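Inosine-uridine preferring nucleoside hydrolase (Gardnerella vaginalis 315-A, PDB 6BA1) belongs to the nucleoside hydrolase family, whose fold is built around a mixed beta sheet flanked by helices, and carries a bound calcium ion. Local coordinates at residues K6-D17 and M30-N41. Residues are numbered along the deposited sequence; the frame is centred on the assembly and turned at random.
Sequences KLILDLDTGVDD and MELIGITGTYGN. With CA (calcium ion), chain S.
The D12 carboxylate meets N41 and the calcium ion through different oxygens. D12 OD1 binds the calcium ion at 2.6 Å, while the backbone N-H of N41 reaches D12 OD2 from above the carboxylate plane, tilted 36° out of it, with N41 N to D12 OD2 at 3.1 Å. That same D12 OD2 stands almost straight over the face of the N41 side-chain amide, 3.1 Å from N41 CG. A chi1 of 59° turns the D12 carboxylate toward the ion and N41. D17, from the first turn of the helix that follows, adds OD1 to calcium at 2.5 Å, with N41 ND2 close to that oxygen; the backbone O of T130 and a carboxylate oxygen of D248 complete the protein ligands.

The D10 carboxylate lies against methyl groups of T36 on the neighbouring strand and of T38 just beyond its end, CG2 of T36 beside OD1 and CG2 of T38 beside OD2. Its polar partners come from outside, Y127 and N135 at OD1.

Leading up to the site, strands 6-11 and 31-37 run parallel, 17° apart, as the first beta-alpha-beta unit of the central sheet. Backbone bonds run from L7 N to E31 O (2.8 Å) through to T38 N on L11 O (2.9 Å). L7, L9 and L11 pack with L32 and I35 on the face covered by helix 15-25. At the far end K6 NZ bridges to E31 OE1 (3.0 Å), the two chains lying side by side.

The acidic pair D12 and D17, from the exit of strand 6-11 and the start of helix 15-25, thus converges on the metal: calcium probably offsets their repulsion, and the N41 N-H gives D12's second oxygen a hydrogen bond that probably limits the carboxylate's rotation.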
ATOM      1  N   LYS A   6     -18.798  -5.235 -23.919  1.00 28.53           N
ATOM      2  CA  LYS A   6     -18.387  -4.143 -24.815  1.00 28.10           C
ATOM      3  C   LYS A   6     -17.422  -3.152 -24.170  1.00 26.89           C
ATOM      4  O   LYS A   6     -17.626  -2.721 -23.041  1.00 26.81           O
ATOM      5  CB  LYS A   6     -19.622  -3.406 -25.314  1.00 29.40           C
ATOM      6  CG  LYS A   6     -20.687  -4.329 -25.877  1.00 30.86           C
ATOM      7  CD  LYS A   6     -21.601  -3.614 -26.847  1.00 32.15           C
ATOM      8  CE  LYS A   6     -22.624  -4.558 -27.451  1.00 33.74           C
ATOM      9  NZ  LYS A   6     -21.980  -5.593 -28.315  1.00 33.46           N
ATOM     10  N   LEU A   7     -16.404  -2.754 -24.930  1.00 26.15           N
ATOM     11  CA  LEU A   7     -15.198  -2.102 -24.410  1.00 24.99           C
ATOM     12  C   LEU A   7     -15.015  -0.681 -24.946  1.00 24.96           C
ATOM     13  O   LEU A   7     -15.219  -0.438 -26.130  1.00 25.52           O
ATOM     14  CB  LEU A   7     -13.982  -2.953 -24.794  1.00 24.32           C
ATOM     15  CG  LEU A   7     -12.561  -2.446 -24.535  1.00 23.32           C
ATOM     16  CD1 LEU A   7     -12.380  -2.039 -23.086  1.00 22.81           C
ATOM     17  CD2 LEU A   7     -11.550  -3.520 -24.908  1.00 23.08           C
ATOM     18  N   ILE A   8     -14.630   0.244 -24.068  1.00 24.47           N
ATOM     19  CA  ILE A   8     -14.152   1.574 -24.457  1.00 24.37           C
ATOM     20  C   ILE A   8     -12.764   1.766 -23.863  1.00 23.31           C
ATOM     21  O   ILE A   8     -12.594   1.608 -22.667  1.00 22.89           O
ATOM     22  CB  ILE A   8     -15.067   2.707 -23.934  1.00 25.11           C
ATOM     23  CG1 ILE A   8     -16.461   2.603 -24.563  1.00 26.43           C
ATOM     24  CG2 ILE A   8     -14.453   4.083 -24.218  1.00 25.06           C
ATOM     25  CD1 ILE A   8     -17.483   3.552 -23.970  1.00 27.46           C
ATOM     26  N   LEU A   9     -11.783   2.109 -24.693  1.00 23.05           N
ATOM     27  CA  LEU A   9     -10.470   2.541 -24.222  1.00 22.32           C
ATOM     28  C   LEU A   9     -10.431   4.069 -24.151  1.00 22.61           C
ATOM     29  O   LEU A   9     -11.088   4.740 -24.937  1.00 23.39           O
ATOM     30  CB  LEU A   9      -9.366   2.017 -25.140  1.00 22.12           C
ATOM     31  CG  LEU A   9      -9.379   0.515 -25.444  1.00 22.10           C
ATOM     32  CD1 LEU A   9      -8.195   0.124 -26.300  1.00 22.10           C
ATOM     33  CD2 LEU A   9      -9.401  -0.321 -24.183  1.00 21.67           C
ATOM     34  N   ASP A  10      -9.682   4.606 -23.184  1.00 22.15           N
ATOM     35  CA  ASP A  10      -9.494   6.052 -23.009  1.00 22.49           C
ATOM     36  C   ASP A  10      -7.984   6.265 -23.020  1.00 22.04           C
ATOM     37  O   ASP A  10      -7.311   6.003 -22.017  1.00 21.50           O
ATOM     38  CB  ASP A  10     -10.134   6.513 -21.695  1.00 22.63           C
ATOM     39  CG  ASP A  10     -10.177   8.029 -21.534  1.00 23.29           C
ATOM     40  OD1 ASP A  10     -11.298   8.569 -21.546  1.00 24.16           O
ATOM     41  OD2 ASP A  10      -9.122   8.668 -21.333  1.00 23.09           O
ATOM     42  N   LEU A  11      -7.449   6.734 -24.153  1.00 22.44           N
ATOM     43  CA  LEU A  11      -6.020   6.593 -24.462  1.00 22.22           C
ATOM     44  C   LEU A  11      -5.280   7.893 -24.792  1.00 22.81           C
ATOM     45  O   LEU A  11      -5.780   8.736 -25.549  1.00 23.60           O
ATOM     46  CB  LEU A  11      -5.847   5.634 -25.638  1.00 22.34           C
ATOM     47  CG  LEU A  11      -6.517   4.265 -25.522  1.00 21.99           C
ATOM     48  CD1 LEU A  11      -6.321   3.482 -26.809  1.00 22.37           C
ATOM     49  CD2 LEU A  11      -5.975   3.493 -24.326  1.00 21.28           C
ATOM     50  N   ASP A  12      -4.080   8.019 -24.222  1.00 22.57           N
ATOM     51  CA  ASP A  12      -3.102   9.044 -24.599  1.00 23.24           C
ATOM     52  C   ASP A  12      -2.090   8.400 -25.548  1.00 23.46           C
ATOM     53  O   ASP A  12      -0.940   8.183 -25.200  1.00 23.41           O
ATOM     54  CB  ASP A  12      -2.440   9.704 -23.359  1.00 23.14           C
ATOM     55  CG  ASP A  12      -1.682   8.715 -22.426  1.00 22.42           C
ATOM     56  OD1 ASP A  12      -1.934   7.488 -22.415  1.00 21.85           O
ATOM     57  OD2 ASP A  12      -0.820   9.194 -21.661  1.00 22.57           O
ATOM     58  N   THR A  13      -2.545   8.121 -26.766  1.00 23.89           N
ATOM     59  CA  THR A  13      -1.872   7.185 -27.671  1.00 24.11           C
ATOM     60  C   THR A  13      -0.592   7.753 -28.324  1.00 25.05           C
ATOM     61  O   THR A  13      -0.710   8.594 -29.203  1.00 25.99           O
ATOM     62  CB  THR A  13      -2.851   6.732 -28.780  1.00 24.47           C
ATOM     63  OG1 THR A  13      -4.185   6.663 -28.259  1.00 24.02           O
ATOM     64  CG2 THR A  13      -2.439   5.377 -29.323  1.00 24.42           C
ATOM     65  N   GLY A  14       0.625   7.346 -27.939  1.00 25.04           N
ATOM     66  CA  GLY A  14       0.948   6.410 -26.843  1.00 24.17           C
ATOM     67  C   GLY A  14       1.404   5.050 -27.337  1.00 24.26           C
ATOM     68  O   GLY A  14       0.672   4.383 -28.062  1.00 24.24           O
ATOM     69  N   VAL A  15       2.597   4.625 -26.924  1.00 24.51           N
ATOM     70  CA  VAL A  15       3.202   3.373 -27.400  1.00 24.92           C
ATOM     71  C   VAL A  15       2.549   2.164 -26.747  1.00 24.07           C
ATOM     72  O   VAL A  15       2.027   1.288 -27.440  1.00 24.15           O
ATOM     73  CB  VAL A  15       4.728   3.311 -27.183  1.00 25.78           C
ATOM     74  CG1 VAL A  15       5.296   1.982 -27.675  1.00 26.40           C
ATOM     75  CG2 VAL A  15       5.417   4.475 -27.889  1.00 26.89           C
ATOM     76  N   ASP A  16       2.599   2.116 -25.419  1.00 23.41           N
ATOM     77  CA  ASP A  16       1.879   1.076 -24.667  1.00 22.69           C
ATOM     78  C   ASP A  16       0.365   1.169 -24.897  1.00 22.12           C
ATOM     79  O   ASP A  16      -0.330   0.153 -24.880  1.00 21.89           O
ATOM     80  CB  ASP A  16       2.238   1.035 -23.147  1.00 22.29           C
ATOM     81  CG  ASP A  16       2.422   2.409 -22.515  1.00 22.19           C
ATOM     82  OD1 ASP A  16       1.544   3.291 -22.660  1.00 21.89           O
ATOM     83  OD2 ASP A  16       3.466   2.612 -21.857  1.00 22.57           O
ATOM     84  N   ASP A  17      -0.126   2.379 -25.150  1.00 22.11           N
ATOM     85  CA  ASP A  17      -1.537   2.587 -25.467  1.00 21.86           C
ATOM     86  C   ASP A  17      -1.983   1.865 -26.749  1.00 22.32           C
ATOM     87  O   ASP A  17      -3.094   1.336 -26.783  1.00 22.10           O
ATOM     88  CB  ASP A  17      -1.863   4.081 -25.528  1.00 22.05           C
ATOM     89  CG  ASP A  17      -1.747   4.760 -24.160  1.00 21.64           C
ATOM     90  OD1 ASP A  17      -0.623   5.073 -23.709  1.00 21.80           O
ATOM     91  OD2 ASP A  17      -2.792   4.976 -23.514  1.00 21.30           O
ATOM     92  N   MET A  30     -14.506  -9.165 -26.187  1.00 27.04           N
ATOM     93  CA  MET A  30     -15.009  -7.796 -26.145  1.00 26.74           C
ATOM     94  C   MET A  30     -15.189  -7.264 -27.551  1.00 27.18           C
ATOM     95  O   MET A  30     -14.415  -7.604 -28.441  1.00 27.18           O
ATOM     96  CB  MET A  30     -14.002  -6.885 -25.418  1.00 25.50           C
ATOM     97  CG  MET A  30     -13.538  -7.366 -24.056  1.00 25.04           C
ATOM     98  SD  MET A  30     -14.612  -6.828 -22.717  1.00 25.26           S
ATOM     99  CE  MET A  30     -13.542  -5.676 -21.870  1.00 24.05           C
ATOM    100  N   GLU A  31     -16.213  -6.434 -27.742  1.00 27.73           N
ATOM    101  CA  GLU A  31     -16.312  -5.578 -28.926  1.00 28.10           C
ATOM    102  C   GLU A  31     -15.815  -4.204 -28.515  1.00 27.23           C
ATOM    103  O   GLU A  31     -16.404  -3.571 -27.642  1.00 27.21           O
ATOM    104  CB  GLU A  31     -17.753  -5.488 -29.444  1.00 29.53           C
ATOM    105  CG  GLU A  31     -17.858  -4.764 -30.790  1.00 30.21           C
ATOM    106  CD  GLU A  31     -19.256  -4.725 -31.380  1.00 31.87           C
ATOM    107  OE1 GLU A  31     -20.222  -4.853 -30.605  1.00 32.43           O
ATOM    108  OE2 GLU A  31     -19.372  -4.548 -32.623  1.00 32.75           O
ATOM    109  N   LEU A  32     -14.723  -3.754 -29.125  1.00 26.68           N
ATOM    110  CA  LEU A  32     -14.205  -2.407 -28.899  1.00 26.07           C
ATOM    111  C   LEU A  32     -15.129  -1.406 -29.594  1.00 27.04           C
ATOM    112  O   LEU A  32     -15.089  -1.288 -30.811  1.00 27.73           O
ATOM    113  CB  LEU A  32     -12.767  -2.287 -29.409  1.00 25.49           C
ATOM    114  CG  LEU A  32     -12.092  -0.914 -29.395  1.00 25.08           C
ATOM    115  CD1 LEU A  32     -12.261  -0.196 -28.081  1.00 24.48           C
ATOM    116  CD2 LEU A  32     -10.622  -1.032 -29.757  1.00 24.64           C
ATOM    117  N   ILE A  33     -15.951  -0.698 -28.814  1.00 27.26           N
ATOM    118  CA  ILE A  33     -16.935   0.241 -29.356  1.00 28.44           C
ATOM    119  C   ILE A  33     -16.237   1.504 -29.857  1.00 28.31           C
ATOM    120  O   ILE A  33     -16.508   1.966 -30.967  1.00 29.31           O
ATOM    121  CB  ILE A  33     -17.996   0.696 -28.323  1.00 28.94           C
ATOM    122  CG1 ILE A  33     -18.708  -0.484 -27.674  1.00 29.22           C
ATOM    123  CG2 ILE A  33     -19.057   1.575 -28.999  1.00 30.50           C
ATOM    124  CD1 ILE A  33     -19.463  -0.103 -26.411  1.00 29.55           C
ATOM    125  N   GLY A  34     -15.382   2.077 -29.017  1.00 27.28           N
ATOM    126  CA  GLY A  34     -14.670   3.295 -29.364  1.00 27.23           C
ATOM    127  C   GLY A  34     -13.425   3.552 -28.539  1.00 25.99           C
ATOM    128  O   GLY A  34     -13.216   2.938 -27.504  1.00 25.18           O
ATOM    129  N   ILE A  35     -12.598   4.463 -29.034  1.00 26.04           N
ATOM    130  CA  ILE A  35     -11.391   4.903 -28.365  1.00 25.16           C
ATOM    131  C   ILE A  35     -11.600   6.359 -28.007  1.00 25.64           C
ATOM    132  O   ILE A  35     -11.581   7.220 -28.866  1.00 26.51           O
ATOM    133  CB  ILE A  35     -10.147   4.731 -29.262  1.00 25.06           C
ATOM    134  CG1 ILE A  35      -9.853   3.243 -29.449  1.00 24.64           C
ATOM    135  CG2 ILE A  35      -8.937   5.447 -28.674  1.00 24.52           C
ATOM    136  CD1 ILE A  35      -8.800   2.929 -30.477  1.00 24.89           C
ATOM    137  N   THR A  36     -11.829   6.622 -26.728  1.00 25.23           N
ATOM    138  CA  THR A  36     -11.822   7.982 -26.210  1.00 25.65           C
ATOM    139  C   THR A  36     -10.375   8.499 -26.148  1.00 25.14           C
ATOM    140  O   THR A  36      -9.493   7.798 -25.665  1.00 24.18           O
ATOM    141  CB  THR A  36     -12.459   8.024 -24.818  1.00 25.49           C
ATOM    142  OG1 THR A  36     -13.870   7.769 -24.939  1.00 26.37           O
ATOM    143  CG2 THR A  36     -12.225   9.377 -24.176  1.00 25.87           C
ATOM    144  N   GLY A  37     -10.139   9.723 -26.619  1.00 25.96           N
ATOM    145  CA  GLY A  37      -8.786  10.301 -26.675  1.00 25.79           C
ATOM    146  C   GLY A  37      -8.514  11.232 -25.508  1.00 25.76           C
ATOM    147  O   GLY A  37      -9.375  12.026 -25.141  1.00 26.50           O
ATOM    148  N   THR A  38      -7.327  11.128 -24.916  1.00 25.05           N
ATOM    149  CA  THR A  38      -6.898  12.051 -23.864  1.00 25.15           C
ATOM    150  C   THR A  38      -5.417  12.392 -24.079  1.00 25.18           C
ATOM    151  O   THR A  38      -4.871  12.097 -25.147  1.00 25.37           O
ATOM    152  CB  THR A  38      -7.224  11.489 -22.444  1.00 24.38           C
ATOM    153  OG1 THR A  38      -7.178  12.536 -21.457  1.00 24.84           O
ATOM    154  CG2 THR A  38      -6.273  10.359 -22.048  1.00 23.31           C
ATOM    155  N   TYR A  39      -4.778  12.994 -23.074  1.00 25.17           N
ATOM    156  CA  TYR A  39      -3.485  13.679 -23.223  1.00 25.66           C
ATOM    157  C   TYR A  39      -2.458  13.087 -22.261  1.00 24.89           C
ATOM    158  O   TYR A  39      -2.820  12.363 -21.333  1.00 24.09           O
ATOM    159  CB  TYR A  39      -3.663  15.174 -22.928  1.00 26.79           C
ATOM    160  CG  TYR A  39      -4.097  15.441 -21.495  1.00 26.59           C
ATOM    161  CD1 TYR A  39      -3.162  15.743 -20.506  1.00 26.54           C
ATOM    162  CD2 TYR A  39      -5.441  15.348 -21.127  1.00 26.60           C
ATOM    163  CE1 TYR A  39      -3.555  15.966 -19.203  1.00 26.50           C
ATOM    164  CE2 TYR A  39      -5.844  15.569 -19.819  1.00 26.60           C
ATOM    165  CZ  TYR A  39      -4.897  15.877 -18.861  1.00 26.53           C
ATOM    166  OH  TYR A  39      -5.273  16.085 -17.561  1.00 26.66           O
ATOM    167  N   GLY A  40      -1.183  13.413 -22.469  1.00 25.34           N
ATOM    168  CA  GLY A  40      -0.118  12.995 -21.545  1.00 24.93           C
ATOM    169  C   GLY A  40       1.129  12.574 -22.285  1.00 25.23           C
ATOM    170  O   GLY A  40       2.080  13.355 -22.411  1.00 26.16           O
ATOM    171  N   ASN A  41       1.130  11.328 -22.755  1.00 24.61           N
ATOM    172  CA  ASN A  41       2.208  10.799 -23.600  1.00 25.05           C
ATOM    173  C   ASN A  41       2.394  11.708 -24.818  1.00 26.23           C
ATOM    174  O   ASN A  41       3.514  11.961 -25.264  1.00 27.16           O
ATOM    175  CB  ASN A  41       1.904   9.367 -24.083  1.00 24.38           C
ATOM    176  CG  ASN A  41       1.914   8.333 -22.958  1.00 23.47           C
ATOM    177  OD1 ASN A  41       2.291   8.624 -21.829  1.00 23.37           O
ATOM    178  ND2 ASN A  41       1.508   7.108 -23.275  1.00 22.95           N
TER
HETATM  179 CA    CA S 400      -0.577   5.663 -21.247  1.00 21.20          CA